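Acyl-CoA dehydrogenase (Thermus thermophilus, PDB 2Z1Q) probably oxidises saturated acyl-CoA thioesters to their 2,3-dehydroacyl forms, using bound FAD and an electron acceptor. Local coordinates at residues D27-E30 against S31-E34; R37-R40 against T41-R45; S494-L497 against R498-L502; R520-A523 against G524-V528. All coordinates share one frame; numbering follows the deposited sequence.

Contact 1: residues D27-E30 against S31-E34; sequences DFDE and SVKE
Phe28 and Val32 form the tightly packed side of this helix start. Methyl CG1 of Val32 sits over one face of the Phe28 ring, 4.2 Å from the ring centroid and 19° off its normal, a CH-pi contact displaced toward the rim of the ring. Val32 places CG1 there by holding it anti to the backbone N (chi1 -178°), which leaves CG2 on the side of Asp29. The aliphatic stem of Lys33 lies beside the same aromatic residue, its CG 3.8 Å from Phe28 CB. Val91 and Val95 of helix 90-99 also touch Phe28, Val95 reaches Val32 as well, and Tyr321 meets the Phe28 ring edge-to-face. Shortening Val32 to an alanine is likely to uncover part of the Phe28 ring face and open a gap toward Val95.

Asp29 is the N-cap residue of helix 30-54. Its carbonyl is the securer acceptor: Lys33 N donates to Asp29 O at 3.2 Å with an N-H...O angle of 166°, whereas Val32 N makes a weak bond to the same oxygen. The carboxylate turns back toward the amides of Ser31 and Val32, as a cap should, but OD1 is placed too close to Ser31 CB, so the lengths of its hydrogen bonds are doubtful.

The outer side is looser and largely exposed. Glu30 OE1 and Lys33 NZ stay 4.1 Å apart, beyond a salt bridge, and Glu34 forms a salt bridge with Arg37, farther along the helix. The chemistry thus divides: apolar contacts seat the helix start on its neighbours, while the Asp29 carboxylate, near the first helical amides, would be expected to interact favourably with the helix dipole.

Contact 2: residues R37-R40 against T41-R45; sequences RTTR and TFVER
Thr41 turns its hydroxyl back to Arg37 because OG1 stands anti to its own carbonyl carbon and beside the backbone N (chi1 -54°), and in Val43 methyl CG2 takes the equivalent place, facing Thr39. The result at Thr41 is a doubly used acceptor. OG1 donates to Arg37 O at 2.9 Å, and Thr41 N donates to that same oxygen, also at 2.9 Å; the two donors arrive from opposite faces of the carbonyl plane, with the hydroxyl the more tilted, 35° from it. A threonine hydroxyl that bonds the carbonyl four residues earlier is satisfied without leaving its helix.

The stretch is the middle of helix 30-54 in the N-terminal domain of the acyl-CoA dehydrogenase fold, which is helical. Its regular i to i+4 bonds include Phe42 N to Thr38 O at 2.8 Å and Glu44 N to Arg40 O at 3.1 Å; around residues 43-45 the helix widens into a pi-type turn. Val43 CG2 lies close over the backbone of the preceding turn, 3.2 Å from Thr39 O, and its Thr39 partner adds a looser methyl contact, CG2 to CG2 at 4.3 Å.

The Phe42 ring leads away from the preceding turn, although its CB stays against Thr39 O, and meets Lys68 and Ala69 of helix 62-71 together with Leu72. Thr39 and Val43 both touch Leu100, and Thr39 reaches Val96 of helix 90-99. On the more polar side Arg37 CA lies over one face of the Arg40 guanidinium, toward its rim, while the guanidinium of Arg37 itself is drawn back to a salt bridge with Glu34.

Contact 3: residues S494-L497 against R498-L502; sequences SALL and RARRL
Ala499 N reaches back to Ala495 O at 3.1 Å and Arg500 N to Leu496 O at 3.2 Å, the i to i+4 bonds of an alpha helix, with the first donor tilted 31° from the carbonyl plane. On one side of the helix Leu496 and Arg500 lie side by side and point the same way. Methyl CD2 of Leu496 comes up to the guanidinium, 3.2 Å from Arg500 NH1 and 3.8 Å from Arg500 CZ, at an oblique approach. Bends at chi2 (-66°) and chi3 fold the arginine back along the leucine; CG of Arg500 also rests 3.4 Å from Leu496 O. The charged end is held from outside, by salt bridges to Asp444 and Glu446.

These turns close helix 476-502, part of the helical C-terminal region, and different faces of it meet different neighbours. Leu496 packs on Leu447 and Val450 of helix 445-468 and on Leu514 of helix 505-528, while the small Ala499 lies against Ala506 and Ala510 of that second helix, its CB 3.5 Å from Ala495 O.

Arg498 leaves in another direction: of its side chain, CB is the atom that touches the preceding turn, 3.5 Å from Ser494 O. Beyond CB its chain runs extended, with CG anti to the backbone N (chi1 172°), carrying the buried guanidinium to Glu26 and Glu317, two carboxylates that probably balance its charge.

Contact 4: residues R520-A523 against G524-V528; sequences RAQA and GALSV
Leu526 lies along Gln522, both side chains pointing the same way, with Leu526 CD1 3.5 Å from Gln522 CG. The leucine also covers the carbonyl of its partner: Leu526 CG is 3.1 Å from Gln522 O, the oxygen that accepts from Leu526 N at 2.9 Å, nearly along the C=O axis. In Gln522 CG stands anti to the backbone N (chi1 -173°), which lays the chain alongside Leu526. With an alanine here instead of Leu526, the contact on Gln522 CG is likely to be lost and a gap to open beside the Gln522 carbonyl.

One turn round, Ser527 OG donates to Gly524 O at 2.7 Å, and Ser527 N donates to the same oxygen from the same face of its plane, an i to i+3 pairing within helix 505-528. This helix belongs to the helical C-terminal region, whose bonds here include Ala525 N to Ala521 O at 2.9 Å.

Farther out, Gln522 OE1 is hydrogen-bonded to the hydroxyl of Thr549, which anchors the polar end of the chain, while Ala521 and Ala525 sit against Leu456 of helix 445-468. The outer side meets the second subunit: Gln522 packs on Gln522 of that chain, and Ser527 on its Leu556.

Each contact lies within one unbroken stretch, so none closes a long loop; along the chain the four follow in series, neither nested nor crossed. Contact 1 starts helix 30-54 and contact 2 continues it, their centres 16 Å apart, both in the N-terminal domain. Several hundred residues later, contact 3 ends helix 476-502, and contact 4 lies on the next helix, 505-528, about 11 Å from contact 3 at the nearest atoms. The two distant parts of the sequence meet where Asp27 OD2 of contact 1 forms a 2.7 Å salt bridge with Arg501 NH1 of contact 3, tying the segment just before helix 30-54 to the end of helix 476-502. Contact 4, 43 Å from contact 2 between centres, touches the second subunit.

Contact 1: residues D27-E30 against S31-E34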
loop_
_atom_site.group_PDB
_atom_site.type_symbol
_atom_site.label_atom_id
_atom_site.label_comp_id
_atom_site.label_asym_id
_atom_site.label_seq_id
_atom_site.Cartn_x
_atom_site.Cartn_y
_atom_site.Cartn_z
ATOM N N ASP B 27 31.770 -0.483 -5.693
ATOM C CA ASP B 27 32.834 -1.468 -5.889
ATOM C C ASP B 27 32.649 -2.157 -7.240
ATOM O O ASP B 27 33.322 -3.141 -7.534
ATOM C CB ASP B 27 32.810 -2.533 -4.795
ATOM C CG ASP B 27 33.378 -2.047 -3.485
ATOM O OD1 ASP B 27 32.864 -2.480 -2.436
ATOM O OD2 ASP B 27 34.341 -1.251 -3.496
ATOM N N PHE B 28 31.725 -1.643 -8.046
ATOM C CA PHE B 28 31.445 -2.208 -9.366
ATOM C C PHE B 28 32.644 -2.001 -10.291
ATOM O O PHE B 28 33.064 -0.868 -10.510
ATOM C CB PHE B 28 30.205 -1.528 -9.983
ATOM C CG PHE B 28 28.884 -1.936 -9.352
ATOM C CD1 PHE B 28 27.738 -1.166 -9.552
ATOM C CD2 PHE B 28 28.779 -3.094 -8.580
ATOM C CE1 PHE B 28 26.506 -1.546 -8.991
ATOM C CE2 PHE B 28 27.559 -3.478 -8.019
ATOM C CZ PHE B 28 26.420 -2.702 -8.224
ATOM N N ASP B 29 33.207 -3.079 -10.829
ATOM C CA ASP B 29 34.339 -2.912 -11.739
ATOM C C ASP B 29 33.764 -2.452 -13.075
ATOM O O ASP B 29 32.581 -2.658 -13.348
ATOM C CB ASP B 29 35.126 -4.216 -11.904
ATOM C CG ASP B 29 34.408 -5.232 -12.763
ATOM O OD1 ASP B 29 34.192 -4.945 -13.956
ATOM O OD2 ASP B 29 34.070 -6.317 -12.245
ATOM N N GLU B 30 34.594 -1.821 -13.894
ATOM C CA GLU B 30 34.167 -1.298 -15.187
ATOM C C GLU B 30 33.283 -2.205 -16.034
ATOM O O GLU B 30 32.421 -1.729 -16.773
ATOM C CB GLU B 30 35.396 -0.863 -15.990
ATOM C CG GLU B 30 35.559 0.633 -16.004
ATOM C CD GLU B 30 34.447 1.307 -16.786
ATOM O OE1 GLU B 30 33.999 2.403 -16.378
ATOM O OE2 GLU B 30 34.023 0.738 -17.818
ATOM N N SER B 31 33.505 -3.508 -15.927
ATOM C CA SER B 31 32.719 -4.479 -16.671
ATOM C C SER B 31 31.239 -4.382 -16.290
ATOM O O SER B 31 30.362 -4.381 -17.161
ATOM C CB SER B 31 33.240 -5.883 -16.386
ATOM O OG SER B 31 32.176 -6.768 -16.103
ATOM N N VAL B 32 30.971 -4.302 -14.988
ATOM C CA VAL B 32 29.605 -4.199 -14.489
ATOM C C VAL B 32 29.019 -2.844 -14.887
ATOM O O VAL B 32 27.884 -2.754 -15.356
ATOM C CB VAL B 32 29.563 -4.344 -12.934
ATOM C CG1 VAL B 32 28.123 -4.296 -12.427
ATOM C CG2 VAL B 32 30.220 -5.652 -12.514
ATOM N N LYS B 33 29.800 -1.787 -14.709
ATOM C CA LYS B 33 29.339 -0.447 -15.041
ATOM C C LYS B 33 29.048 -0.330 -16.528
ATOM O O LYS B 33 28.315 0.561 -16.958
ATOM C CB LYS B 33 30.387 0.577 -14.614
ATOM C CG LYS B 33 30.685 0.510 -13.126
ATOM C CD LYS B 33 32.002 1.174 -12.748
ATOM C CE LYS B 33 31.967 2.681 -12.913
ATOM N NZ LYS B 33 33.243 3.288 -12.425
ATOM N N GLU B 34 29.619 -1.247 -17.302
ATOM C CA GLU B 34 29.442 -1.269 -18.746
ATOM C C GLU B 34 28.081 -1.840 -19.123
ATOM O O GLU B 34 27.265 -1.175 -19.766
ATOM C CB GLU B 34 30.535 -2.119 -19.400
ATOM C CG GLU B 34 31.451 -1.367 -20.341
ATOM C CD GLU B 34 30.686 -0.585 -21.390
ATOM O OE1 GLU B 34 30.110 0.467 -21.036
ATOM O OE2 GLU B 34 30.659 -1.023 -22.561
#

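Contact 2: residues R37-R40 against T41-R45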
loop_
_atom_site.group_PDB
_atom_site.type_symbol
_atom_site.label_atom_id
_atom_site.label_comp_id
_atom_site.label_asym_id
_atom_site.label_seq_id
_atom_site.Cartn_x
_atom_site.Cartn_y
_atom_site.Cartn_z
ATOM N N ARG B 37 25.157 0.237 -18.270
ATOM C CA ARG B 37 24.918 1.329 -19.198
ATOM C C ARG B 37 24.187 0.817 -20.450
ATOM O O ARG B 37 23.289 1.479 -20.970
ATOM C CB ARG B 37 26.247 1.986 -19.562
ATOM C CG ARG B 37 26.123 3.360 -20.180
ATOM C CD ARG B 37 27.467 4.083 -20.224
ATOM N NE ARG B 37 28.048 4.289 -18.895
ATOM C CZ ARG B 37 29.017 3.542 -18.372
ATOM N NH1 ARG B 37 29.479 3.812 -17.154
ATOM N NH2 ARG B 37 29.529 2.529 -19.059
ATOM N N THR B 38 24.570 -0.373 -20.909
ATOM C CA THR B 38 23.951 -0.995 -22.082
ATOM C C THR B 38 22.461 -1.193 -21.813
ATOM O O THR B 38 21.614 -0.864 -22.642
ATOM C CB THR B 38 24.586 -2.379 -22.384
ATOM O OG1 THR B 38 25.964 -2.207 -22.739
ATOM C CG2 THR B 38 23.858 -3.068 -23.528
ATOM N N THR B 39 22.158 -1.733 -20.640
ATOM C CA THR B 39 20.781 -1.971 -20.237
ATOM C C THR B 39 20.010 -0.659 -20.187
ATOM O O THR B 39 18.899 -0.565 -20.715
ATOM C CB THR B 39 20.734 -2.679 -18.868
ATOM O OG1 THR B 39 21.372 -3.960 -18.978
ATOM C CG2 THR B 39 19.304 -2.871 -18.406
ATOM N N ARG B 40 20.593 0.362 -19.567
ATOM C CA ARG B 40 19.938 1.661 -19.486
ATOM C C ARG B 40 19.616 2.192 -20.886
ATOM O O ARG B 40 18.561 2.804 -21.097
ATOM C CB ARG B 40 20.820 2.663 -18.736
ATOM C CG ARG B 40 20.630 2.666 -17.211
ATOM C CD ARG B 40 21.591 3.632 -16.504
ATOM N NE ARG B 40 22.868 3.004 -16.148
ATOM C CZ ARG B 40 24.063 3.545 -16.381
ATOM N NH1 ARG B 40 24.157 4.729 -16.980
ATOM N NH2 ARG B 40 25.171 2.906 -16.021
ATOM N N THR B 41 20.514 1.944 -21.838
ATOM C CA THR B 41 20.314 2.405 -23.206
ATOM C C THR B 41 19.196 1.595 -23.862
ATOM O O THR B 41 18.304 2.148 -24.506
ATOM C CB THR B 41 21.607 2.259 -24.035
ATOM O OG1 THR B 41 22.679 2.924 -23.359
ATOM C CG2 THR B 41 21.433 2.878 -25.416
ATOM N N PHE B 42 19.263 0.282 -23.687
ATOM C CA PHE B 42 18.268 -0.639 -24.221
ATOM C C PHE B 42 16.858 -0.257 -23.776
ATOM O O PHE B 42 15.910 -0.330 -24.558
ATOM C CB PHE B 42 18.575 -2.056 -23.734
ATOM C CG PHE B 42 17.545 -3.076 -24.138
ATOM C CD1 PHE B 42 17.318 -3.361 -25.479
ATOM C CD2 PHE B 42 16.817 -3.768 -23.170
ATOM C CE1 PHE B 42 16.388 -4.319 -25.855
ATOM C CE2 PHE B 42 15.882 -4.733 -23.540
ATOM C CZ PHE B 42 15.670 -5.007 -24.889
ATOM N N VAL B 43 16.728 0.161 -22.519
ATOM C CA VAL B 43 15.434 0.533 -21.957
ATOM C C VAL B 43 14.909 1.848 -22.498
ATOM O O VAL B 43 13.762 1.935 -22.945
ATOM C CB VAL B 43 15.512 0.627 -20.415
ATOM C CG1 VAL B 43 14.200 1.145 -19.837
ATOM C CG2 VAL B 43 15.837 -0.731 -19.848
ATOM N N GLU B 44 15.746 2.874 -22.454
ATOM C CA GLU B 44 15.326 4.172 -22.926
ATOM C C GLU B 44 15.007 4.205 -24.419
ATOM O O GLU B 44 14.072 4.879 -24.831
ATOM C CB GLU B 44 16.394 5.217 -22.605
ATOM C CG GLU B 44 16.007 6.623 -23.050
ATOM C CD GLU B 44 17.211 7.502 -23.332
ATOM O OE1 GLU B 44 17.956 7.831 -22.382
ATOM O OE2 GLU B 44 17.415 7.860 -24.513
ATOM N N ARG B 45 15.755 3.472 -25.232
ATOM C CA ARG B 45 15.519 3.526 -26.669
ATOM C C ARG B 45 14.704 2.390 -27.296
ATOM O O ARG B 45 14.075 2.582 -28.332
ATOM C CB ARG B 45 16.853 3.626 -27.408
ATOM C CG ARG B 45 17.592 2.305 -27.473
ATOM C CD ARG B 45 18.815 2.377 -28.377
ATOM N NE ARG B 45 19.390 1.055 -28.623
ATOM C CZ ARG B 45 20.423 0.827 -29.429
ATOM N NH1 ARG B 45 21.005 1.833 -30.071
ATOM N NH2 ARG B 45 20.874 -0.410 -29.603
#

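Contact 3: residues S494-L497 against R498-L502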
loop_
_atom_site.group_PDB
_atom_site.type_symbol
_atom_site.label_atom_id
_atom_site.label_comp_id
_atom_site.label_asym_id
_atom_site.label_seq_id
_atom_site.Cartn_x
_atom_site.Cartn_y
_atom_site.Cartn_z
ATOM N N SER B 494 24.477 -3.697 6.792
ATOM C CA SER B 494 24.972 -3.544 5.440
ATOM C C SER B 494 24.921 -2.068 5.034
ATOM O O SER B 494 25.749 -1.606 4.250
ATOM C CB SER B 494 24.162 -4.424 4.481
ATOM O OG SER B 494 22.871 -3.893 4.250
ATOM N N ALA B 495 23.972 -1.316 5.585
ATOM C CA ALA B 495 23.865 0.102 5.255
ATOM C C ALA B 495 24.925 0.935 5.992
ATOM O O ALA B 495 25.460 1.901 5.437
ATOM C CB ALA B 495 22.494 0.616 5.607
ATOM N N LEU B 496 25.206 0.556 7.238
ATOM C CA LEU B 496 26.180 1.273 8.065
ATOM C C LEU B 496 27.615 1.053 7.612
ATOM O O LEU B 496 28.382 2.003 7.486
ATOM C CB LEU B 496 26.028 0.857 9.533
ATOM C CG LEU B 496 25.324 1.856 10.461
ATOM C CD1 LEU B 496 24.729 1.126 11.656
ATOM C CD2 LEU B 496 26.317 2.926 10.915
ATOM N N LEU B 497 27.974 -0.202 7.369
ATOM C CA LEU B 497 29.327 -0.514 6.927
ATOM C C LEU B 497 29.651 0.173 5.611
ATOM O O LEU B 497 30.792 0.558 5.377
ATOM C CB LEU B 497 29.503 -2.025 6.783
ATOM C CG LEU B 497 29.380 -2.826 8.082
ATOM C CD1 LEU B 497 29.576 -4.302 7.805
ATOM C CD2 LEU B 497 30.410 -2.337 9.082
ATOM N N ARG B 498 28.652 0.334 4.748
ATOM C CA ARG B 498 28.883 0.988 3.465
ATOM C C ARG B 498 29.026 2.497 3.668
ATOM O O ARG B 498 29.838 3.142 3.003
ATOM C CB ARG B 498 27.740 0.685 2.485
ATOM C CG ARG B 498 27.786 1.474 1.161
ATOM C CD ARG B 498 26.570 1.178 0.277
ATOM N NE ARG B 498 26.520 2.027 -0.917
ATOM C CZ ARG B 498 25.491 2.083 -1.764
ATOM N NH1 ARG B 498 25.552 2.888 -2.821
ATOM N NH2 ARG B 498 24.401 1.345 -1.559
ATOM N N ALA B 499 28.247 3.055 4.590
ATOM C CA ALA B 499 28.299 4.485 4.856
ATOM C C ALA B 499 29.694 4.929 5.329
ATOM O O ALA B 499 30.117 6.055 5.063
ATOM C CB ALA B 499 27.252 4.865 5.897
ATOM N N ARG B 500 30.383 4.029 6.033
ATOM C CA ARG B 500 31.728 4.290 6.556
ATOM C C ARG B 500 32.746 4.443 5.430
ATOM O O ARG B 500 33.639 5.289 5.496
ATOM C CB ARG B 500 32.155 3.148 7.494
ATOM C CG ARG B 500 31.360 3.087 8.797
ATOM C CD ARG B 500 31.624 4.313 9.662
ATOM N NE ARG B 500 30.458 4.732 10.438
ATOM C CZ ARG B 500 29.900 4.023 11.414
ATOM N NH1 ARG B 500 28.839 4.501 12.054
ATOM N NH2 ARG B 500 30.399 2.844 11.757
ATOM N N ARG B 501 32.605 3.618 4.399
ATOM C CA ARG B 501 33.498 3.676 3.252
ATOM C C ARG B 501 33.070 4.791 2.321
ATOM O O ARG B 501 33.878 5.603 1.885
ATOM C CB ARG B 501 33.443 2.364 2.496
ATOM C CG ARG B 501 33.812 1.181 3.340
ATOM C CD ARG B 501 33.572 -0.058 2.550
ATOM N NE ARG B 501 34.241 0.033 1.261
ATOM C CZ ARG B 501 34.044 -0.816 0.261
ATOM N NH1 ARG B 501 34.700 -0.660 -0.880
ATOM N NH2 ARG B 501 33.185 -1.817 0.401
ATOM N N LEU B 502 31.776 4.818 2.027
ATOM C CA LEU B 502 31.194 5.802 1.124
ATOM C C LEU B 502 31.282 7.228 1.656
ATOM O O LEU B 502 31.776 8.124 0.979
ATOM C CB LEU B 502 29.734 5.447 0.871
ATOM C CG LEU B 502 29.147 5.745 -0.506
ATOM C CD1 LEU B 502 27.712 5.239 -0.530
ATOM C CD2 LEU B 502 29.205 7.233 -0.819
#

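Contact 4: residues R520-A523 against G524-V528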
loop_
_atom_site.group_PDB
_atom_site.type_symbol
_atom_site.label_atom_id
_atom_site.label_comp_id
_atom_site.label_asym_id
_atom_site.label_seq_id
_atom_site.Cartn_x
_atom_site.Cartn_y
_atom_site.Cartn_z
ATOM N N ARG B 520 11.174 -0.721 15.645
ATOM C CA ARG B 520 10.409 -1.846 15.124
ATOM C C ARG B 520 10.846 -3.125 15.827
ATOM O O ARG B 520 10.039 -4.029 16.041
ATOM C CB ARG B 520 10.654 -1.981 13.609
ATOM C CG ARG B 520 9.400 -1.908 12.758
ATOM C CD ARG B 520 9.627 -0.996 11.577
ATOM N NE ARG B 520 10.877 -1.307 10.884
ATOM C CZ ARG B 520 11.604 -0.407 10.226
ATOM N NH1 ARG B 520 11.208 0.855 10.171
ATOM N NH2 ARG B 520 12.741 -0.763 9.638
ATOM N N ALA B 521 12.127 -3.194 16.181
ATOM C CA ALA B 521 12.663 -4.362 16.876
ATOM C C ALA B 521 12.046 -4.475 18.266
ATOM O O ALA B 521 11.610 -5.554 18.668
ATOM C CB ALA B 521 14.187 -4.261 16.990
ATOM N N GLN B 522 12.005 -3.365 19.001
ATOM C CA GLN B 522 11.437 -3.406 20.344
ATOM C C GLN B 522 9.964 -3.797 20.288
ATOM O O GLN B 522 9.548 -4.737 20.962
ATOM C CB GLN B 522 11.597 -2.056 21.056
ATOM C CG GLN B 522 11.178 -2.094 22.527
ATOM C CD GLN B 522 11.669 -0.906 23.335
ATOM O OE1 GLN B 522 12.876 -0.722 23.525
ATOM N NE2 GLN B 522 10.735 -0.092 23.815
ATOM N N ALA B 523 9.190 -3.082 19.470
ATOM C CA ALA B 523 7.765 -3.362 19.323
ATOM C C ALA B 523 7.520 -4.810 18.892
ATOM O O ALA B 523 6.717 -5.506 19.496
ATOM C CB ALA B 523 7.130 -2.381 18.319
ATOM N N GLY B 524 8.223 -5.271 17.863
ATOM C CA GLY B 524 8.033 -6.644 17.414
ATOM C C GLY B 524 8.386 -7.704 18.449
ATOM O O GLY B 524 7.609 -8.646 18.673
ATOM N N ALA B 525 9.558 -7.573 19.073
ATOM C CA ALA B 525 9.976 -8.547 20.083
ATOM C C ALA B 525 8.955 -8.559 21.216
ATOM O O ALA B 525 8.518 -9.617 21.674
ATOM C CB ALA B 525 11.383 -8.196 20.626
ATOM N N LEU B 526 8.551 -7.376 21.658
ATOM C CA LEU B 526 7.587 -7.287 22.742
ATOM C C LEU B 526 6.174 -7.704 22.364
ATOM O O LEU B 526 5.339 -7.924 23.243
ATOM C CB LEU B 526 7.564 -5.866 23.309
ATOM C CG LEU B 526 8.874 -5.419 23.955
ATOM C CD1 LEU B 526 8.812 -3.927 24.268
ATOM C CD2 LEU B 526 9.124 -6.244 25.210
ATOM N N SER B 527 5.896 -7.816 21.069
ATOM C CA SER B 527 4.561 -8.202 20.635
ATOM C C SER B 527 4.422 -9.717 20.537
ATOM O O SER B 527 3.312 -10.234 20.399
ATOM C CB SER B 527 4.224 -7.559 19.281
ATOM O OG SER B 527 5.000 -8.117 18.234
ATOM N N VAL B 528 5.547 -10.427 20.612
ATOM C CA VAL B 528 5.518 -11.888 20.545
ATOM C C VAL B 528 6.155 -12.563 21.750
ATOM O O VAL B 528 6.155 -13.789 21.849
ATOM C CB VAL B 528 6.206 -12.426 19.256
ATOM C CG1 VAL B 528 5.473 -11.916 18.027
ATOM C CG2 VAL B 528 7.675 -12.021 19.225
#